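Local coordinates for ML032222a iGluR (Mnemiopsis leidyi, PDB 4YKI), which probably serves as a glycine-activated subunit of a glutamate-receptor ion channel, here represented by its ligand-binding domain with glycine bound, at residues G13-Q18 / R61-L66; E54-D59 / D83-I88; G75-L80 / I90-N95. All blocks are in the same frame, centred on the assembly; numbering follows the deposited sequence.

Interaction 1: G13-Q18 / R61-L66; sequences GSVEEQ and RKFGAL. With GLY (glycine), chain E.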
loop_
_atom_site.group_PDB
_atom_site.type_symbol
_atom_site.label_atom_id
_atom_site.label_comp_id
_atom_site.label_asym_id
_atom_site.label_seq_id
_atom_site.Cartn_x
_atom_site.Cartn_y
_atom_site.Cartn_z
ATOM N N GLY B 13 9.209 3.283 -19.100
ATOM C CA GLY B 13 8.557 2.110 -19.650
ATOM C C GLY B 13 7.067 2.161 -19.404
ATOM O O GLY B 13 6.634 2.444 -18.275
ATOM N N SER B 14 6.282 1.843 -20.418
ATOM C CA SER B 14 4.845 1.776 -20.264
ATOM C C SER B 14 4.230 1.019 -21.432
ATOM O O SER B 14 4.899 0.755 -22.448
ATOM C CB SER B 14 4.214 3.182 -20.152
ATOM O OG SER B 14 2.956 3.119 -19.494
ATOM N N VAL B 15 2.964 0.665 -21.254
ATOM C CA VAL B 15 2.116 0.101 -22.295
ATOM C C VAL B 15 0.691 0.571 -22.028
ATOM O O VAL B 15 0.379 1.010 -20.929
ATOM C CB VAL B 15 2.115 -1.452 -22.317
ATOM C CG1 VAL B 15 3.458 -2.004 -22.668
ATOM C CG2 VAL B 15 1.609 -2.059 -21.010
ATOM N N GLU B 16 -0.195 0.443 -23.003
ATOM C CA GLU B 16 -1.604 0.694 -22.734
ATOM C C GLU B 16 -2.144 -0.316 -21.729
ATOM O O GLU B 16 -1.903 -1.503 -21.851
ATOM C CB GLU B 16 -2.445 0.647 -23.998
ATOM C CG GLU B 16 -3.933 0.809 -23.773
ATOM C CD GLU B 16 -4.624 1.182 -25.062
ATOM O OE1 GLU B 16 -4.785 0.301 -25.931
ATOM O OE2 GLU B 16 -4.914 2.365 -25.260
ATOM N N GLU B 17 -2.873 0.187 -20.735
ATOM C CA GLU B 17 -3.619 -0.613 -19.765
ATOM C C GLU B 17 -4.665 0.313 -19.149
ATOM O O GLU B 17 -4.377 1.049 -18.203
ATOM C CB GLU B 17 -2.713 -1.183 -18.673
ATOM C CG GLU B 17 -3.491 -1.960 -17.609
ATOM C CD GLU B 17 -2.969 -3.350 -17.336
ATOM O OE1 GLU B 17 -2.768 -4.111 -18.299
ATOM O OE2 GLU B 17 -2.787 -3.705 -16.146
ATOM N N GLN B 18 -5.862 0.311 -19.701
ATOM C CA GLN B 18 -6.862 1.281 -19.286
ATOM C C GLN B 18 -7.335 0.913 -17.879
ATOM O O GLN B 18 -7.499 -0.262 -17.577
ATOM C CB GLN B 18 -8.014 1.327 -20.299
ATOM C CG GLN B 18 -7.491 1.742 -21.673
ATOM C CD GLN B 18 -8.521 1.787 -22.770
ATOM O OE1 GLN B 18 -9.717 1.677 -22.531
ATOM N NE2 GLN B 18 -8.050 1.964 -24.002
ATOM N N ARG B 61 5.555 -6.345 -25.908
ATOM C CA ARG B 61 4.305 -5.848 -25.318
ATOM C C ARG B 61 3.871 -6.610 -24.045
ATOM O O ARG B 61 2.701 -6.674 -23.707
ATOM C CB ARG B 61 3.209 -5.716 -26.383
ATOM C CG ARG B 61 3.513 -4.681 -27.530
ATOM C CD ARG B 61 3.605 -3.207 -27.012
ATOM N NE ARG B 61 3.531 -2.203 -28.084
ATOM C CZ ARG B 61 4.561 -1.794 -28.819
ATOM N NH1 ARG B 61 5.771 -2.285 -28.609
ATOM N NH2 ARG B 61 4.390 -0.867 -29.755
ATOM N N LYS B 62 4.854 -7.144 -23.333
ATOM C CA LYS B 62 4.611 -7.810 -22.061
ATOM C C LYS B 62 4.920 -6.897 -20.868
ATOM O O LYS B 62 5.737 -5.981 -20.957
ATOM C CB LYS B 62 5.472 -9.075 -21.932
ATOM C CG LYS B 62 5.409 -10.042 -23.100
ATOM C CD LYS B 62 3.992 -10.455 -23.440
ATOM C CE LYS B 62 3.998 -11.434 -24.597
ATOM N NZ LYS B 62 2.654 -11.655 -25.181
ATOM N N PHE B 63 4.301 -7.184 -19.732
ATOM C CA PHE B 63 4.649 -6.518 -18.490
ATOM C C PHE B 63 6.007 -7.025 -17.983
ATOM O O PHE B 63 6.915 -6.236 -17.732
ATOM C CB PHE B 63 3.538 -6.679 -17.437
ATOM C CG PHE B 63 2.492 -5.600 -17.489
ATOM C CD1 PHE B 63 1.596 -5.533 -18.540
ATOM C CD2 PHE B 63 2.419 -4.640 -16.500
ATOM C CE1 PHE B 63 0.642 -4.524 -18.595
ATOM C CE2 PHE B 63 1.476 -3.633 -16.555
ATOM C CZ PHE B 63 0.589 -3.572 -17.608
ATOM N N GLY B 64 6.139 -8.347 -17.866
ATOM C CA GLY B 64 7.421 -8.985 -17.602
ATOM C C GLY B 64 7.390 -10.053 -16.525
ATOM O O GLY B 64 6.796 -9.868 -15.445
ATOM N N ALA B 65 8.057 -11.164 -16.814
ATOM C CA ALA B 65 8.200 -12.262 -15.889
ATOM C C ALA B 65 9.544 -12.919 -16.130
ATOM O O ALA B 65 10.184 -12.697 -17.169
ATOM C CB ALA B 65 7.064 -13.284 -16.077
ATOM N N LEU B 66 9.958 -13.739 -15.171
ATOM C CA LEU B 66 11.221 -14.450 -15.239
ATOM C C LEU B 66 11.009 -15.857 -15.817
ATOM O O LEU B 66 10.196 -16.642 -15.307
ATOM C CB LEU B 66 11.829 -14.540 -13.841
ATOM C CG LEU B 66 13.155 -15.297 -13.706
ATOM C CD1 LEU B 66 14.251 -14.712 -14.561
ATOM C CD2 LEU B 66 13.568 -15.245 -12.251
HETATM N N GLY E . -0.529 -5.015 -13.788
HETATM C CA GLY E . 0.059 -6.171 -14.503
HETATM C C GLY E . 1.478 -6.485 -14.095
HETATM O O GLY E . 2.003 -7.510 -14.580
HETATM O OXT GLY E . 2.081 -5.714 -13.317
#
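Val15 and Glu17 meet Phe63 where two irregular loops, residues 13-18 and 61-66, pass each other without strand pairing, their nearest CA atoms being those of Val15 and Arg61, 7.0 Å apart. The meeting point is one aromatic ring. Val15 sends a single methyl to it, CG2 lying 3.6 Å from CE1 of Phe63 and approaching obliquely. Glu17 reaches the same end of the ring with its carboxylate. Its CG stands anti to the backbone N (chi1 177°) and the chain then bends at the second torsion, which brings OE1 to 3.4 Å from Phe63 CE1, with the carboxylate plane turned 35° from that of the ring. This is contact without hydrogen bonding, for the polar demand of Glu17 is met elsewhere: OE1 forms a salt bridge with Arg144, which also makes a cation-pi contact with Phe63. Carboxylate, guanidinium and ring thus touch, which probably limits their rotation. OE2 of Glu17 lies close to the carboxylate of Asp91, a proximity that would probably raise the proton affinity of the pair.

The ring illustrates how one residue can serve both loop packing and ligand recognition. One of its faces receives the bound glycine, whose CA sits 3.4 Å above the plane of Phe63 and is displaced toward the rim; the ligand carboxylate carbon C comes within 3.2 Å of Phe63 CD2. Glu17 and Phe63 belong to the glycine pocket; the salt bridge ties this loop to Arg144, another pocket residue, consistent with a bridge between the clamshell's two lobes. Around this buried contact, Val15 and Phe63 both pack on Met76 of helix 75-81, Gly13 pairs through its backbone with strand 87-89, and the loop 61-66 leads from strand 52-56 toward that same helix.

Interaction 2: E54-D59 / D83-I88; sequences EYIQPD and DKTDMI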
loop_
_atom_site.group_PDB
_atom_site.type_symbol
_atom_site.label_atom_id
_atom_site.label_comp_id
_atom_site.label_asym_id
_atom_site.label_seq_id
_atom_site.Cartn_x
_atom_site.Cartn_y
_atom_site.Cartn_z
ATOM N N GLU B 54 10.114 10.617 -22.063
ATOM C CA GLU B 54 9.445 9.955 -23.169
ATOM C C GLU B 54 9.030 8.586 -22.684
ATOM O O GLU B 54 9.587 8.076 -21.718
ATOM C CB GLU B 54 10.371 9.826 -24.380
ATOM C CG GLU B 54 11.560 8.887 -24.143
ATOM C CD GLU B 54 12.528 8.884 -25.294
ATOM O OE1 GLU B 54 13.504 9.661 -25.224
ATOM O OE2 GLU B 54 12.310 8.113 -26.257
ATOM N N TYR B 55 8.080 7.973 -23.378
ATOM C CA TYR B 55 7.640 6.630 -23.064
ATOM C C TYR B 55 8.189 5.636 -24.076
ATOM O O TYR B 55 8.187 5.911 -25.282
ATOM C CB TYR B 55 6.116 6.575 -23.051
ATOM C CG TYR B 55 5.421 7.385 -21.974
ATOM C CD1 TYR B 55 5.428 6.969 -20.650
ATOM C CD2 TYR B 55 4.735 8.545 -22.284
ATOM C CE1 TYR B 55 4.776 7.688 -19.678
ATOM C CE2 TYR B 55 4.080 9.279 -21.315
ATOM C CZ TYR B 55 4.089 8.835 -20.015
ATOM O OH TYR B 55 3.403 9.521 -19.035
ATOM N N ILE B 56 8.632 4.492 -23.590
ATOM C CA ILE B 56 9.193 3.422 -24.421
ATOM C C ILE B 56 8.459 2.128 -24.083
ATOM O O ILE B 56 8.443 1.672 -22.931
ATOM C CB ILE B 56 10.707 3.236 -24.183
ATOM C CG1 ILE B 56 11.437 4.547 -24.534
ATOM C CG2 ILE B 56 11.270 2.011 -24.973
ATOM C CD1 ILE B 56 12.939 4.498 -24.503
ATOM N N GLN B 57 7.831 1.549 -25.102
ATOM C CA GLN B 57 7.147 0.280 -24.940
ATOM C C GLN B 57 8.055 -0.878 -25.299
ATOM O O GLN B 57 8.821 -0.796 -26.236
ATOM C CB GLN B 57 5.917 0.236 -25.836
ATOM C CG GLN B 57 4.975 1.392 -25.663
ATOM C CD GLN B 57 3.653 1.122 -26.320
ATOM O OE1 GLN B 57 2.939 0.188 -25.949
ATOM N NE2 GLN B 57 3.311 1.936 -27.317
ATOM N N PRO B 58 7.953 -1.997 -24.578
ATOM C CA PRO B 58 8.734 -3.168 -24.979
ATOM C C PRO B 58 8.195 -3.746 -26.274
ATOM O O PRO B 58 6.980 -3.798 -26.466
ATOM C CB PRO B 58 8.523 -4.150 -23.829
ATOM C CG PRO B 58 7.170 -3.806 -23.323
ATOM C CD PRO B 58 7.064 -2.295 -23.447
ATOM N N ASP B 59 9.086 -4.174 -27.152
ATOM C CA ASP B 59 8.664 -4.771 -28.401
ATOM C C ASP B 59 7.748 -5.988 -28.191
ATOM O O ASP B 59 6.842 -6.245 -28.985
ATOM C CB ASP B 59 9.905 -5.176 -29.211
ATOM C CG ASP B 59 10.786 -3.990 -29.573
ATOM O OD1 ASP B 59 10.231 -2.904 -29.820
ATOM O OD2 ASP B 59 12.031 -4.152 -29.652
ATOM N N ASP B 83 18.656 -1.079 -19.293
ATOM C CA ASP B 83 18.907 0.361 -19.341
ATOM C C ASP B 83 18.282 1.026 -20.557
ATOM O O ASP B 83 18.707 2.091 -20.962
ATOM C CB ASP B 83 20.415 0.660 -19.273
ATOM C CG ASP B 83 20.738 2.147 -19.086
ATOM O OD1 ASP B 83 20.097 2.834 -18.238
ATOM O OD2 ASP B 83 21.655 2.636 -19.796
ATOM N N LYS B 84 17.246 0.415 -21.112
ATOM C CA LYS B 84 16.432 1.100 -22.113
ATOM C C LYS B 84 15.501 2.130 -21.474
ATOM O O LYS B 84 15.123 3.127 -22.117
ATOM C CB LYS B 84 15.637 0.085 -22.932
ATOM C CG LYS B 84 16.557 -0.785 -23.786
ATOM C CD LYS B 84 15.822 -1.773 -24.655
ATOM C CE LYS B 84 16.781 -2.547 -25.577
ATOM N NZ LYS B 84 16.087 -3.678 -26.228
ATOM N N THR B 85 15.140 1.881 -20.219
ATOM C CA THR B 85 14.296 2.784 -19.457
ATOM C C THR B 85 14.905 3.019 -18.075
ATOM O O THR B 85 15.770 2.258 -17.616
ATOM C CB THR B 85 12.881 2.234 -19.320
ATOM O OG1 THR B 85 12.987 0.922 -18.770
ATOM C CG2 THR B 85 12.180 2.191 -20.663
ATOM N N ASP B 86 14.440 4.086 -17.427
ATOM C CA ASP B 86 14.863 4.495 -16.089
ATOM C C ASP B 86 13.831 4.209 -15.005
ATOM O O ASP B 86 14.162 4.164 -13.818
ATOM C CB ASP B 86 15.103 5.992 -16.100
ATOM C CG ASP B 86 16.111 6.390 -17.126
ATOM O OD1 ASP B 86 17.181 5.776 -17.114
ATOM O OD2 ASP B 86 15.831 7.271 -17.955
ATOM N N MET B 87 12.572 4.082 -15.402
ATOM C CA MET B 87 11.480 3.826 -14.484
ATOM C C MET B 87 10.351 3.226 -15.293
ATOM O O MET B 87 10.195 3.592 -16.448
ATOM C CB MET B 87 11.044 5.142 -13.805
ATOM C CG MET B 87 9.918 4.995 -12.778
ATOM S SD MET B 87 9.636 6.477 -11.764
ATOM C CE MET B 87 8.761 7.540 -12.915
ATOM N N ILE B 88 9.599 2.313 -14.685
ATOM C CA ILE B 88 8.418 1.723 -15.307
ATOM C C ILE B 88 7.217 2.459 -14.727
ATOM O O ILE B 88 6.942 2.352 -13.512
ATOM C CB ILE B 88 8.334 0.220 -15.061
ATOM C CG1 ILE B 88 9.572 -0.499 -15.638
ATOM C CG2 ILE B 88 7.047 -0.329 -15.665
ATOM C CD1 ILE B 88 9.663 -1.971 -15.236
#
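Ile56 turns its side chain toward Thr85, and the branch carbon CB of Ile56 faces the methyl CG2 of Thr85, 4.0 Å away. The longer branch of Ile56 does something different. With CG1 anti to its carbonyl carbon (chi1 -60°) and the chain extended beyond it, CD1 is carried away from the threonine methyl and ends 3.5 Å from the backbone O of Lys84. One isoleucine therefore touches two consecutive residues of 83-88, with its branch point at one and its terminal methyl at the other. Thr85 answers with carbon and not with oxygen: its CG2 is anti to the carbonyl carbon and faces Ile56, while OG1 takes the other branch, close to Leu80 of helix 75-81.

The setting is a beta-alpha-beta crossover. Strands 52-56 and 87-89 are the two outermost of a parallel three-stranded sheet, with strand 9-13 between them, and helix 75-81 lies on the connection. That helix ends in a Schellman motif with Asp83, at positive phi, as its C-prime residue; the chain then passes through Lys84 and Thr85 into the last strand. Ile56 also rests on Arg11 of the middle strand and so spans from one outer strand toward the approach to the other.

At the exposed rim, Lys84 NZ and Asp59 OD2 are 5.3 Å apart, opposite charges that do not touch and can contribute at most a diffuse attraction. The chemistry is accordingly that of a small, mainly apolar contact, shaped by methyl groups and one carbonyl oxygen: non-directional packing, without a hydrogen bond between the segments.

Interaction 3: G75-L80 / I90-N95; sequences GMIRDL and IDLSTN. With GLY (glycine), chain E.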
loop_
_atom_site.group_PDB
_atom_site.type_symbol
_atom_site.label_atom_id
_atom_site.label_comp_id
_atom_site.label_asym_id
_atom_site.label_seq_id
_atom_site.Cartn_x
_atom_site.Cartn_y
_atom_site.Cartn_z
ATOM N N GLY B 75 9.572 -8.249 -21.278
ATOM C CA GLY B 75 8.652 -7.146 -21.029
ATOM C C GLY B 75 9.311 -5.867 -20.566
ATOM O O GLY B 75 10.488 -5.594 -20.795
ATOM N N MET B 76 8.525 -5.056 -19.872
ATOM C CA MET B 76 9.028 -3.790 -19.335
ATOM C C MET B 76 10.134 -4.028 -18.319
ATOM O O MET B 76 11.036 -3.216 -18.211
ATOM C CB MET B 76 7.882 -2.966 -18.731
ATOM C CG MET B 76 6.941 -2.378 -19.789
ATOM S SD MET B 76 5.559 -1.419 -19.101
ATOM C CE MET B 76 4.542 -2.782 -18.577
ATOM N N ILE B 77 10.045 -5.120 -17.557
ATOM C CA ILE B 77 11.087 -5.432 -16.586
ATOM C C ILE B 77 12.436 -5.569 -17.302
ATOM O O ILE B 77 13.439 -4.991 -16.885
ATOM C CB ILE B 77 10.781 -6.725 -15.802
ATOM C CG1 ILE B 77 9.436 -6.658 -15.055
ATOM C CG2 ILE B 77 11.918 -7.014 -14.824
ATOM C CD1 ILE B 77 9.341 -5.642 -13.954
ATOM N N ARG B 78 12.461 -6.337 -18.392
ATOM C CA ARG B 78 13.699 -6.546 -19.137
ATOM C C ARG B 78 14.252 -5.241 -19.699
ATOM O O ARG B 78 15.456 -5.003 -19.655
ATOM C CB ARG B 78 13.492 -7.579 -20.256
ATOM C CG ARG B 78 14.708 -7.850 -21.124
ATOM C CD ARG B 78 15.906 -8.398 -20.363
ATOM N NE ARG B 78 16.989 -8.752 -21.288
ATOM C CZ ARG B 78 17.078 -9.903 -21.952
ATOM N NH1 ARG B 78 16.186 -10.872 -21.795
ATOM N NH2 ARG B 78 18.089 -10.081 -22.779
ATOM N N ASP B 79 13.371 -4.387 -20.219
ATOM C CA ASP B 79 13.838 -3.114 -20.760
ATOM C C ASP B 79 14.496 -2.270 -19.673
ATOM O O ASP B 79 15.475 -1.578 -19.922
ATOM C CB ASP B 79 12.680 -2.328 -21.381
ATOM C CG ASP B 79 12.332 -2.746 -22.802
ATOM O OD1 ASP B 79 12.936 -3.684 -23.357
ATOM O OD2 ASP B 79 11.390 -2.107 -23.333
ATOM N N LEU B 80 13.926 -2.292 -18.464
ATOM C CA LEU B 80 14.520 -1.559 -17.341
ATOM C C LEU B 80 15.905 -2.134 -16.988
ATOM O O LEU B 80 16.863 -1.392 -16.850
ATOM C CB LEU B 80 13.565 -1.625 -16.142
ATOM C CG LEU B 80 13.934 -0.773 -14.935
ATOM C CD1 LEU B 80 13.829 0.697 -15.269
ATOM C CD2 LEU B 80 13.023 -1.077 -13.778
ATOM N N ILE B 90 3.486 2.617 -14.870
ATOM C CA ILE B 90 2.283 1.877 -15.224
ATOM C C ILE B 90 1.715 1.361 -13.904
ATOM O O ILE B 90 2.290 1.615 -12.837
ATOM C CB ILE B 90 2.652 0.732 -16.227
ATOM C CG1 ILE B 90 1.442 0.161 -16.995
ATOM C CG2 ILE B 90 3.446 -0.367 -15.508
ATOM C CD1 ILE B 90 0.503 1.189 -17.619
ATOM N N ASP B 91 0.586 0.660 -13.954
ATOM C CA ASP B 91 0.148 -0.141 -12.808
ATOM C C ASP B 91 1.016 -1.383 -12.719
ATOM O O ASP B 91 0.639 -2.454 -13.178
ATOM C CB ASP B 91 -1.331 -0.490 -12.929
ATOM C CG ASP B 91 -1.689 -1.251 -14.204
ATOM O OD1 ASP B 91 -1.267 -0.842 -15.313
ATOM O OD2 ASP B 91 -2.449 -2.264 -14.073
ATOM N N LEU B 92 2.189 -1.233 -12.112
ATOM C CA LEU B 92 3.140 -2.341 -12.029
ATOM C C LEU B 92 2.932 -3.065 -10.703
ATOM O O LEU B 92 3.210 -2.524 -9.626
ATOM C CB LEU B 92 4.600 -1.902 -12.164
ATOM C CG LEU B 92 5.597 -3.045 -12.370
ATOM C CD1 LEU B 92 5.405 -3.744 -13.717
ATOM C CD2 LEU B 92 7.005 -2.535 -12.230
ATOM N N SER B 93 2.466 -4.307 -10.774
ATOM C CA SER B 93 2.163 -5.070 -9.567
ATOM C C SER B 93 3.428 -5.493 -8.849
ATOM O O SER B 93 4.431 -5.863 -9.466
ATOM C CB SER B 93 1.367 -6.299 -9.933
ATOM O OG SER B 93 0.210 -5.888 -10.635
ATOM N N THR B 94 3.362 -5.462 -7.520
ATOM C CA THR B 94 4.465 -5.898 -6.671
ATOM C C THR B 94 4.452 -7.405 -6.490
ATOM O O THR B 94 3.442 -7.973 -6.039
ATOM C CB THR B 94 4.437 -5.193 -5.307
ATOM O OG1 THR B 94 3.172 -5.410 -4.670
ATOM C CG2 THR B 94 4.679 -3.710 -5.485
ATOM N N ASN B 95 5.562 -8.053 -6.867
ATOM C CA ASN B 95 5.772 -9.474 -6.572
ATOM C C ASN B 95 7.231 -9.755 -6.261
ATOM O O ASN B 95 8.122 -8.996 -6.620
ATOM C CB ASN B 95 5.168 -10.428 -7.634
ATOM C CG ASN B 95 5.844 -10.368 -8.988
ATOM O OD1 ASN B 95 7.045 -10.562 -9.101
ATOM N ND2 ASN B 95 5.042 -10.196 -10.037
HETATM N N GLY E . -0.529 -5.015 -13.788
HETATM C CA GLY E . 0.059 -6.171 -14.503
HETATM C C GLY E . 1.478 -6.485 -14.095
HETATM O O GLY E . 2.003 -7.510 -14.580
HETATM O OXT GLY E . 2.081 -5.714 -13.317
#
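Met76 and Ile77, near the start of helix 75-81, pack against Ile90 and Leu92 on a segment that lends two main-chain groups to the glycine pocket. Met76 contributes its tip: the chain is extended as far as SD and bends at the last torsion (chi3 -77°), bringing CE to 4.1 Å from CG2 of Ile90, the two side chains crossing at about a right angle. One residue further along the helix and two along the other segment, Ile77 meets Leu92 methyl to methyl, with CD1 of the isoleucine 4.3 Å from CD2 of the leucine. The isoleucine of this pair starts out aside from the strand and comes nearer only at its end.

Such a helix, packed behind a pocket wall, belongs to the periplasmic-binding-protein-like fold of these ligand-binding domains, in which main-chain and side-chain groups of the cleft share the ligand. Here the main chain turns a corner at Ile90, and Asp91 forms an inverse gamma turn, closed by a weak bond from Leu92 N to Ile90 O. This turn presents Asp91 O to the ligand amine, and the glycine N donates to it across 2.9 Å; a second, weak bond reaches Asp91 OD2 at 3.4 Å. Two residues on, Ser93 N donates to the ligand OXT at 2.9 Å and almost straight, 174°. Leu92, between them, uses its two methyls differently: CD2 meets the helix, whereas CD1 stands 3.9 Å from the ligand OXT.

Arg98, Glu188 and the backbone N of His145 add further bonds to the ligand, and Glu188 also receives a bond from Ser93 OG. Farther along, Asn95 takes the N-cap position of helix 96-99, its OD1 accepting from Arg98 N, and Thr94 packs on Phe106 of the second subunit.

From the N terminus, the chain leaves strand 9-13 into residues 13-18, and interaction 1 closes a long loop when 61-66 returns to them. Before that closure, 54-59 has already opened interaction 2, which is completed only at 83-88; the two therefore cross. Segment 75-80, on helix 75-81, opens interaction 3 inside the span of interaction 2 and finds its partner at 90-95, beyond it, so these cross too, whereas interactions 1 and 3 follow in series. Direct contacts join all three, with Met76 touching residues of both other interactions. Interaction 2 joins the end of one outer strand to the loop leading into the other; interactions 1 and 3 share the bound glycine, tying sheet, crossover helix and pocket together.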